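Local coordinates for cell surface protein (Putative S-layer protein) (PDB 5NJL) that is a cell-surface protein, probably of the S-layer, with an extended three-domain fold that shows cell adhesion in vitro and probably acts as an adhesin, at residues T117-K129 with L166-P180. Numbering follows the deposited sequence.
Sequences TETNGIYKVADVK and LTANPVDSTGTNLDP. With SO4 (sulfate ion), chain M; SO4 (sulfate ion), chain I.
L166 O accepts from I122 N at 2.8 Å, nearly along the C=O axis, where a long loop packs against the weakly bonded helical turn 122-125, between helix 101-115 and edge strand 126-133 of a three-stranded antiparallel sheet, in the domain at one end of this elongated chain. This is the one direct hydrogen bond between the segments, and the tight part centres on L166. In one of its two modelled conformers, CB of L166 comes to 3.5 Å from Y123 CE2, the side chains crossing at about a right angle, while L166 CD1 meets V128 CG1 tip to tip at 3.8 Å. Lying anti to its carbonyl carbon (chi1 -66°), CG1 of I122 runs past P180 CG and carries CD1 end-on to P170 CG. I111 of helix 101-115 and L193 close around L166. G121, at positive phi, lies so near T167 that its CA makes a CH...O contact with T167 O.

Toward solvent the contact thins. CG2 of T167 touches the edge of the Y123 ring and E118 OE1, but its hydroxyl turns to D165. E118 OE1 accepts both the backbone and side-chain N-H of N120, and a sulfate, probably from the crystallisation liquor, accepts from G121 N. Beyond P170, the turn 172-175 projects away from the helix. Back at the buried Y123, a water 2.8 Å from Y123 OH accepts from L166 N.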
ATOM      1  N   THR A 117      -7.018  -6.641 -37.852  1.00 41.42           N
ATOM      2  CA  THR A 117      -6.110  -7.716 -38.291  1.00 42.74           C
ATOM      3  C   THR A 117      -6.187  -9.032 -37.548  1.00 42.06           C
ATOM      4  O   THR A 117      -5.702 -10.028 -38.062  1.00 40.25           O
ATOM      5  CB  THR A 117      -4.624  -7.274 -38.184  1.00 45.89           C
ATOM      6  OG1 THR A 117      -4.262  -7.107 -36.805  1.00 49.30           O
ATOM      7  CG2 THR A 117      -4.376  -5.991 -38.925  1.00 48.00           C
ATOM      8  N   GLU A 118      -6.745  -9.061 -36.336  1.00 39.47           N
ATOM      9  CA  GLU A 118      -6.725 -10.290 -35.534  1.00 38.76           C
ATOM     10  C   GLU A 118      -7.396 -11.472 -36.196  1.00 38.54           C
ATOM     11  O   GLU A 118      -8.463 -11.335 -36.813  1.00 37.66           O
ATOM     12  CB  GLU A 118      -7.395 -10.095 -34.163  1.00 41.71           C
ATOM     13  CG  GLU A 118      -6.465  -9.640 -33.072  1.00 41.55           C
ATOM     14  CD  GLU A 118      -5.558 -10.722 -32.527  1.00 42.84           C
ATOM     15  OE1 GLU A 118      -5.709 -11.931 -32.838  1.00 39.42           O
ATOM     16  OE2 GLU A 118      -4.670 -10.328 -31.754  1.00 43.92           O
ATOM     17  N   THR A 119      -6.772 -12.634 -36.019  1.00 39.53           N
ATOM     18  CA  THR A 119      -7.288 -13.904 -36.504  1.00 41.65           C
ATOM     19  C   THR A 119      -7.427 -14.917 -35.371  1.00 38.53           C
ATOM     20  O   THR A 119      -7.597 -16.091 -35.648  1.00 42.48           O
ATOM     21  CB  THR A 119      -6.355 -14.495 -37.597  1.00 45.44           C
ATOM     22  OG1 THR A 119      -5.064 -14.770 -37.039  1.00 46.51           O
ATOM     23  CG2 THR A 119      -6.195 -13.526 -38.753  1.00 46.15           C
ATOM     24  N   ASN A 120      -7.354 -14.481 -34.105  1.00 38.00           N
ATOM     25  CA  ASN A 120      -7.427 -15.394 -32.960  1.00 35.89           C
ATOM     26  C   ASN A 120      -8.690 -15.219 -32.127  1.00 33.94           C
ATOM     27  O   ASN A 120      -9.221 -14.122 -32.029  1.00 34.18           O
ATOM     28  CB  ASN A 120      -6.213 -15.202 -32.052  1.00 41.05           C
ATOM     29  CG  ASN A 120      -4.927 -15.675 -32.706  1.00 44.78           C
ATOM     30  OD1 ASN A 120      -4.760 -16.862 -32.982  1.00 48.33           O
ATOM     31  ND2 ASN A 120      -4.034 -14.754 -32.973  1.00 46.98           N
ATOM     32  N   GLY A 121      -9.106 -16.307 -31.484  1.00 31.86           N
ATOM     33  CA  GLY A 121     -10.238 -16.317 -30.574  1.00 31.87           C
ATOM     34  C   GLY A 121     -11.488 -15.753 -31.226  1.00 31.08           C
ATOM     35  O   GLY A 121     -11.812 -16.094 -32.371  1.00 28.03           O
ATOM     36  N   ILE A 122     -12.136 -14.819 -30.529  1.00 29.55           N
ATOM     37  CA  ILE A 122     -13.417 -14.266 -30.976  1.00 28.56           C
ATOM     38  C   ILE A 122     -13.256 -13.494 -32.290  1.00 28.85           C
ATOM     39  O   ILE A 122     -14.110 -13.588 -33.165  1.00 26.53           O
ATOM     40  CB  ILE A 122     -14.077 -13.417 -29.865  1.00 26.86           C
ATOM     41  CG1 ILE A 122     -14.446 -14.329 -28.695  1.00 27.78           C
ATOM     42  CG2 ILE A 122     -15.326 -12.698 -30.390  1.00 27.17           C
ATOM     43  CD1 ILE A 122     -14.911 -13.599 -27.446  1.00 27.86           C
ATOM     44  N   TYR A 123     -12.129 -12.802 -32.460  1.00 28.14           N
ATOM     45  CA  TYR A 123     -11.888 -12.030 -33.668  1.00 29.73           C
ATOM     46  C   TYR A 123     -11.948 -12.841 -34.970  1.00 30.10           C
ATOM     47  O   TYR A 123     -12.306 -12.289 -36.012  1.00 30.72           O
ATOM     48  CB  TYR A 123     -10.534 -11.342 -33.626  1.00 29.79           C
ATOM     49  CG  TYR A 123     -10.346 -10.311 -32.542  1.00 28.70           C
ATOM     50  CD1 TYR A 123     -10.890  -9.033 -32.668  1.00 28.86           C
ATOM     51  CD2 TYR A 123      -9.540 -10.584 -31.437  1.00 29.08           C
ATOM     52  CE1 TYR A 123     -10.679  -8.074 -31.694  1.00 29.06           C
ATOM     53  CE2 TYR A 123      -9.313  -9.627 -30.449  1.00 29.47           C
ATOM     54  CZ  TYR A 123      -9.878  -8.382 -30.580  1.00 29.59           C
ATOM     55  OH  TYR A 123      -9.660  -7.429 -29.612  1.00 30.42           O
ATOM     56  N   LYS A 124     -11.600 -14.122 -34.891  1.00 31.27           N
ATOM     57  CA  LYS A 124     -11.644 -15.023 -36.045  1.00 34.19           C
ATOM     58  C   LYS A 124     -13.058 -15.286 -36.557  1.00 31.60           C
ATOM     59  O   LYS A 124     -13.256 -15.426 -37.752  1.00 30.24           O
ATOM     60  CB  LYS A 124     -10.999 -16.366 -35.686  1.00 36.99           C
ATOM     61  CG  LYS A 124     -10.742 -17.280 -36.875  1.00 44.18           C
ATOM     62  CD  LYS A 124      -9.981 -18.520 -36.434  1.00 49.86           C
ATOM     63  CE  LYS A 124      -9.755 -19.479 -37.603  1.00 57.56           C
ATOM     64  NZ  LYS A 124      -8.915 -18.895 -38.692  1.00 61.08           N
ATOM     65  N   VAL A 125     -14.021 -15.377 -35.646  1.00 29.82           N
ATOM     66  CA  VAL A 125     -15.367 -15.823 -35.972  1.00 29.23           C
ATOM     67  C   VAL A 125     -16.440 -14.742 -35.842  1.00 28.52           C
ATOM     68  O   VAL A 125     -17.610 -15.021 -36.109  1.00 27.86           O
ATOM     69  CB  VAL A 125     -15.744 -17.041 -35.098  1.00 31.20           C
ATOM     70  CG1 VAL A 125     -14.798 -18.196 -35.425  1.00 32.68           C
ATOM     71  CG2 VAL A 125     -15.745 -16.698 -33.593  1.00 28.70           C
ATOM     72  N   ALA A 126     -16.049 -13.532 -35.428  1.00 25.19           N
ATOM     73  CA  ALA A 126     -17.008 -12.444 -35.193  1.00 25.77           C
ATOM     74  C   ALA A 126     -16.489 -11.091 -35.634  1.00 27.00           C
ATOM     75  O   ALA A 126     -15.279 -10.828 -35.522  1.00 27.17           O
ATOM     76  CB  ALA A 126     -17.393 -12.410 -33.714  1.00 27.11           C
ATOM     77  N   ASP A 127     -17.401 -10.239 -36.124  1.00 25.66           N
ATOM     78  CA  ASP A 127     -17.141  -8.820 -36.351  1.00 27.94           C
ATOM     79  C   ASP A 127     -17.216  -8.165 -34.971  1.00 26.76           C
ATOM     80  O   ASP A 127     -18.096  -8.504 -34.186  1.00 25.01           O
ATOM     81  CB  ASP A 127     -18.219  -8.127 -37.197  1.00 32.54           C
ATOM     82  CG  ASP A 127     -18.510  -8.811 -38.500  1.00 41.80           C
ATOM     83  OD1 ASP A 127     -17.543  -9.234 -39.197  1.00 44.64           O
ATOM     84  OD2 ASP A 127     -19.731  -8.886 -38.822  1.00 39.81           O
ATOM     85  N   VAL A 128     -16.337  -7.211 -34.696  1.00 24.43           N
ATOM     86  CA  VAL A 128     -16.212  -6.643 -33.340  1.00 23.95           C
ATOM     87  C   VAL A 128     -16.305  -5.151 -33.433  1.00 24.03           C
ATOM     88  O   VAL A 128     -15.637  -4.528 -34.280  1.00 24.06           O
ATOM     89  CB  VAL A 128     -14.858  -7.018 -32.675  1.00 24.30           C
ATOM     90  CG1 VAL A 128     -14.752  -6.401 -31.281  1.00 25.52           C
ATOM     91  CG2 VAL A 128     -14.721  -8.519 -32.572  1.00 25.90           C
ATOM     92  N   LYS A 129     -17.120  -4.567 -32.564  1.00 22.63           N
ATOM     93  CA  LYS A 129     -17.086  -3.153 -32.301  1.00 24.02           C
ATOM     94  C   LYS A 129     -16.837  -2.927 -30.838  1.00 25.14           C
ATOM     95  O   LYS A 129     -17.343  -3.667 -29.991  1.00 22.23           O
ATOM     96  CB  LYS A 129     -18.412  -2.496 -32.648  1.00 26.21           C
ATOM     97  CG  LYS A 129     -18.841  -2.638 -34.083  1.00 30.82           C
ATOM     98  CD  LYS A 129     -18.158  -1.650 -34.968  1.00 34.54           C
ATOM     99  CE  LYS A 129     -18.899  -1.547 -36.285  1.00 36.03           C
ATOM    100  NZ  LYS A 129     -18.062  -0.719 -37.161  1.00 43.45           N
ATOM    101  N   LEU A 166     -10.347 -10.668 -25.964  1.00 26.88           N
ATOM    102  CA  LEU A 166     -11.203 -11.299 -26.973  0.50 27.61           C
ATOM    103  C   LEU A 166     -10.513 -12.453 -27.717  1.00 29.58           C
ATOM    104  O   LEU A 166     -11.175 -13.182 -28.460  1.00 29.49           O
ATOM    105  CB  LEU A 166     -11.721 -10.255 -27.961  0.50 27.32           C
ATOM    106  CG  LEU A 166     -12.536  -9.119 -27.349  0.50 27.42           C
ATOM    107  CD1 LEU A 166     -12.973  -8.128 -28.413  0.50 27.49           C
ATOM    108  CD2 LEU A 166     -13.734  -9.663 -26.601  0.50 27.92           C
ATOM    109  N   THR A 167      -9.191 -12.632 -27.520  1.00 29.01           N
ATOM    110  CA  THR A 167      -8.501 -13.827 -27.997  1.00 31.04           C
ATOM    111  C   THR A 167      -8.675 -15.030 -27.065  1.00 31.66           C
ATOM    112  O   THR A 167      -8.443 -16.156 -27.489  1.00 36.63           O
ATOM    113  CB  THR A 167      -6.984 -13.602 -28.241  1.00 34.53           C
ATOM    114  OG1 THR A 167      -6.309 -13.446 -26.993  1.00 33.83           O
ATOM    115  CG2 THR A 167      -6.757 -12.389 -29.085  1.00 34.83           C
ATOM    116  N   ALA A 168      -9.078 -14.807 -25.813  1.00 29.91           N
ATOM    117  CA  ALA A 168      -9.335 -15.872 -24.867  1.00 31.71           C
ATOM    118  C   ALA A 168     -10.747 -16.460 -25.026  1.00 31.76           C
ATOM    119  O   ALA A 168     -11.677 -15.821 -25.526  1.00 30.35           O
ATOM    120  CB  ALA A 168      -9.140 -15.378 -23.437  1.00 32.81           C
ATOM    121  N   ASN A 169     -10.897 -17.675 -24.533  1.00 31.50           N
ATOM    122  CA  ASN A 169     -12.169 -18.373 -24.547  1.00 31.74           C
ATOM    123  C   ASN A 169     -13.169 -17.662 -23.652  1.00 31.79           C
ATOM    124  O   ASN A 169     -12.891 -17.442 -22.470  1.00 29.83           O
ATOM    125  CB  ASN A 169     -11.986 -19.806 -24.032  1.00 33.30           C
ATOM    126  CG  ASN A 169     -11.244 -20.704 -25.008  1.00 32.82           C
ATOM    127  OD1 ASN A 169     -10.802 -20.285 -26.059  1.00 32.97           O
ATOM    128  ND2 ASN A 169     -11.169 -21.991 -24.667  1.00 38.11           N
ATOM    129  N   PRO A 170     -14.333 -17.279 -24.204  1.00 27.14           N
ATOM    130  CA  PRO A 170     -15.352 -16.728 -23.346  1.00 27.33           C
ATOM    131  C   PRO A 170     -16.064 -17.837 -22.571  1.00 26.51           C
ATOM    132  O   PRO A 170     -15.805 -19.009 -22.800  1.00 27.88           O
ATOM    133  CB  PRO A 170     -16.293 -16.038 -24.345  1.00 28.15           C
ATOM    134  CG  PRO A 170     -16.202 -16.903 -25.566  1.00 28.16           C
ATOM    135  CD  PRO A 170     -14.763 -17.321 -25.612  1.00 28.00           C
ATOM    136  N   VAL A 171     -16.956 -17.451 -21.680  1.00 26.05           N
ATOM    137  CA  VAL A 171     -17.729 -18.353 -20.857  1.00 26.37           C
ATOM    138  C   VAL A 171     -19.189 -18.360 -21.270  1.00 25.74           C
ATOM    139  O   VAL A 171     -19.793 -17.298 -21.480  1.00 25.26           O
ATOM    140  CB  VAL A 171     -17.603 -17.952 -19.380  1.00 26.21           C
ATOM    141  CG1 VAL A 171     -18.397 -18.866 -18.473  1.00 27.98           C
ATOM    142  CG2 VAL A 171     -16.138 -17.946 -18.996  1.00 29.27           C
ATOM    143  N   ASP A 172     -19.763 -19.560 -21.351  1.00 24.74           N
ATOM    144  CA  ASP A 172     -21.176 -19.728 -21.666  1.00 25.54           C
ATOM    145  C   ASP A 172     -22.015 -20.000 -20.400  1.00 26.44           C
ATOM    146  O   ASP A 172     -21.496 -19.901 -19.277  1.00 25.40           O
ATOM    147  CB  ASP A 172     -21.356 -20.769 -22.805  1.00 27.00           C
ATOM    148  CG  ASP A 172     -21.231 -22.235 -22.364  1.00 29.60           C
ATOM    149  OD1 ASP A 172     -21.007 -22.516 -21.162  1.00 27.36           O
ATOM    150  OD2 ASP A 172     -21.344 -23.126 -23.281  1.00 29.71           O
ATOM    151  N   SER A 173     -23.279 -20.356 -20.575  1.00 25.99           N
ATOM    152  CA  SER A 173     -24.206 -20.445 -19.446  1.00 29.88           C
ATOM    153  C   SER A 173     -23.954 -21.685 -18.573  1.00 31.42           C
ATOM    154  O   SER A 173     -24.410 -21.739 -17.442  1.00 31.06           O
ATOM    155  CB  SER A 173     -25.647 -20.438 -19.935  1.00 31.49           C
ATOM    156  OG  SER A 173     -25.882 -21.544 -20.805  1.00 35.70           O
ATOM    157  N   THR A 174     -23.189 -22.650 -19.076  1.00 29.98           N
ATOM    158  CA  THR A 174     -22.793 -23.802 -18.278  1.00 29.04           C
ATOM    159  C   THR A 174     -21.628 -23.506 -17.372  1.00 28.26           C
ATOM    160  O   THR A 174     -21.271 -24.357 -16.573  1.00 31.90           O
ATOM    161  CB  THR A 174     -22.344 -25.012 -19.135  1.00 30.60           C
ATOM    162  OG1 THR A 174     -21.083 -24.714 -19.785  1.00 30.42           O
ATOM    163  CG2 THR A 174     -23.387 -25.369 -20.132  1.00 31.91           C
ATOM    164  N   GLY A 175     -21.015 -22.335 -17.496  1.00 26.89           N
ATOM    165  CA  GLY A 175     -19.804 -22.018 -16.795  1.00 27.40           C
ATOM    166  C   GLY A 175     -18.544 -22.470 -17.506  1.00 27.80           C
ATOM    167  O   GLY A 175     -17.466 -22.253 -16.995  1.00 28.50           O
ATOM    168  N   THR A 176     -18.668 -23.056 -18.697  1.00 27.83           N
ATOM    169  CA  THR A 176     -17.496 -23.560 -19.429  1.00 29.90           C
ATOM    170  C   THR A 176     -16.805 -22.420 -20.177  1.00 29.27           C
ATOM    171  O   THR A 176     -17.471 -21.584 -20.778  1.00 28.14           O
ATOM    172  CB  THR A 176     -17.911 -24.673 -20.431  1.00 29.95           C
ATOM    173  OG1 THR A 176     -18.475 -25.790 -19.717  1.00 31.23           O
ATOM    174  CG2 THR A 176     -16.722 -25.143 -21.230  1.00 32.47           C
ATOM    175  N   ASN A 177     -15.480 -22.395 -20.124  1.00 28.36           N
ATOM    176  CA  ASN A 177     -14.661 -21.589 -21.038  1.00 32.45           C
ATOM    177  C   ASN A 177     -14.627 -22.291 -22.393  1.00 31.79           C
ATOM    178  O   ASN A 177     -14.015 -23.327 -22.568  1.00 32.17           O
ATOM    179  CB  ASN A 177     -13.252 -21.350 -20.455  1.00 35.20           C
ATOM    180  CG  ASN A 177     -13.283 -20.378 -19.295  1.00 35.25           C
ATOM    181  OD1 ASN A 177     -13.206 -19.173 -19.487  1.00 43.80           O
ATOM    182  ND2 ASN A 177     -13.473 -20.882 -18.112  1.00 38.31           N
ATOM    183  N   LEU A 178     -15.350 -21.722 -23.333  1.00 31.52           N
ATOM    184  CA  LEU A 178     -15.712 -22.366 -24.586  1.00 35.83           C
ATOM    185  C   LEU A 178     -14.819 -21.856 -25.709  1.00 33.20           C
ATOM    186  O   LEU A 178     -14.530 -20.675 -25.783  1.00 34.10           O
ATOM    187  CB  LEU A 178     -17.206 -22.036 -24.816  1.00 36.36           C
ATOM    188  CG  LEU A 178     -17.952 -22.679 -25.953  1.00 37.92           C
ATOM    189  CD1 LEU A 178     -18.057 -24.181 -25.743  1.00 37.27           C
ATOM    190  CD2 LEU A 178     -19.324 -22.043 -26.090  1.00 37.07           C
ATOM    191  N   ASP A 179     -14.320 -22.742 -26.568  1.00 33.94           N
ATOM    192  CA  ASP A 179     -13.474 -22.343 -27.682  1.00 35.42           C
ATOM    193  C   ASP A 179     -14.328 -21.717 -28.810  1.00 33.91           C
ATOM    194  O   ASP A 179     -15.239 -22.368 -29.306  1.00 33.79           O
ATOM    195  CB  ASP A 179     -12.692 -23.565 -28.202  1.00 39.53           C
ATOM    196  CG  ASP A 179     -11.750 -23.244 -29.349  1.00 40.01           C
ATOM    197  OD1 ASP A 179     -11.685 -22.120 -29.887  1.00 43.85           O
ATOM    198  OD2 ASP A 179     -11.045 -24.172 -29.768  1.00 49.71           O
ATOM    199  N   PRO A 180     -14.026 -20.470 -29.221  1.00 35.15           N
ATOM    200  CA  PRO A 180     -14.843 -19.822 -30.272  1.00 35.26           C
ATOM    201  C   PRO A 180     -14.794 -20.499 -31.643  1.00 36.92           C
ATOM    202  O   PRO A 180     -15.677 -20.262 -32.447  1.00 34.82           O
ATOM    203  CB  PRO A 180     -14.239 -18.422 -30.388  1.00 36.49           C
ATOM    204  CG  PRO A 180     -13.527 -18.196 -29.106  1.00 36.90           C
ATOM    205  CD  PRO A 180     -13.022 -19.535 -28.669  1.00 34.63           C
TER
HETATM  206  S   SO4 M 412      -8.731 -19.551 -32.431  1.00132.33           S
HETATM  207  O1  SO4 M 412      -7.437 -18.972 -31.986  1.00112.77           O
HETATM  208  O2  SO4 M 412      -8.479 -20.774 -33.225  1.00132.54           O
HETATM  209  O3  SO4 M 412      -9.575 -19.883 -31.256  1.00126.70           O
HETATM  210  O4  SO4 M 412      -9.458 -18.584 -33.286  1.00135.69           O
HETATM  211  S   SO4 I 408     -28.613 -21.322 -23.255  1.00113.34           S
HETATM  212  O1  SO4 I 408     -27.658 -22.231 -23.938  1.00112.34           O
HETATM  213  O2  SO4 I 408     -27.934 -20.535 -22.202  1.00112.38           O
HETATM  214  O3  SO4 I 408     -29.695 -22.136 -22.647  1.00108.77           O
HETATM  215  O4  SO4 I 408     -29.179 -20.372 -24.243  1.00116.06           O
HETATM  216  O   HOH W   1      -8.593  -8.330 -27.170  1.00 29.09           O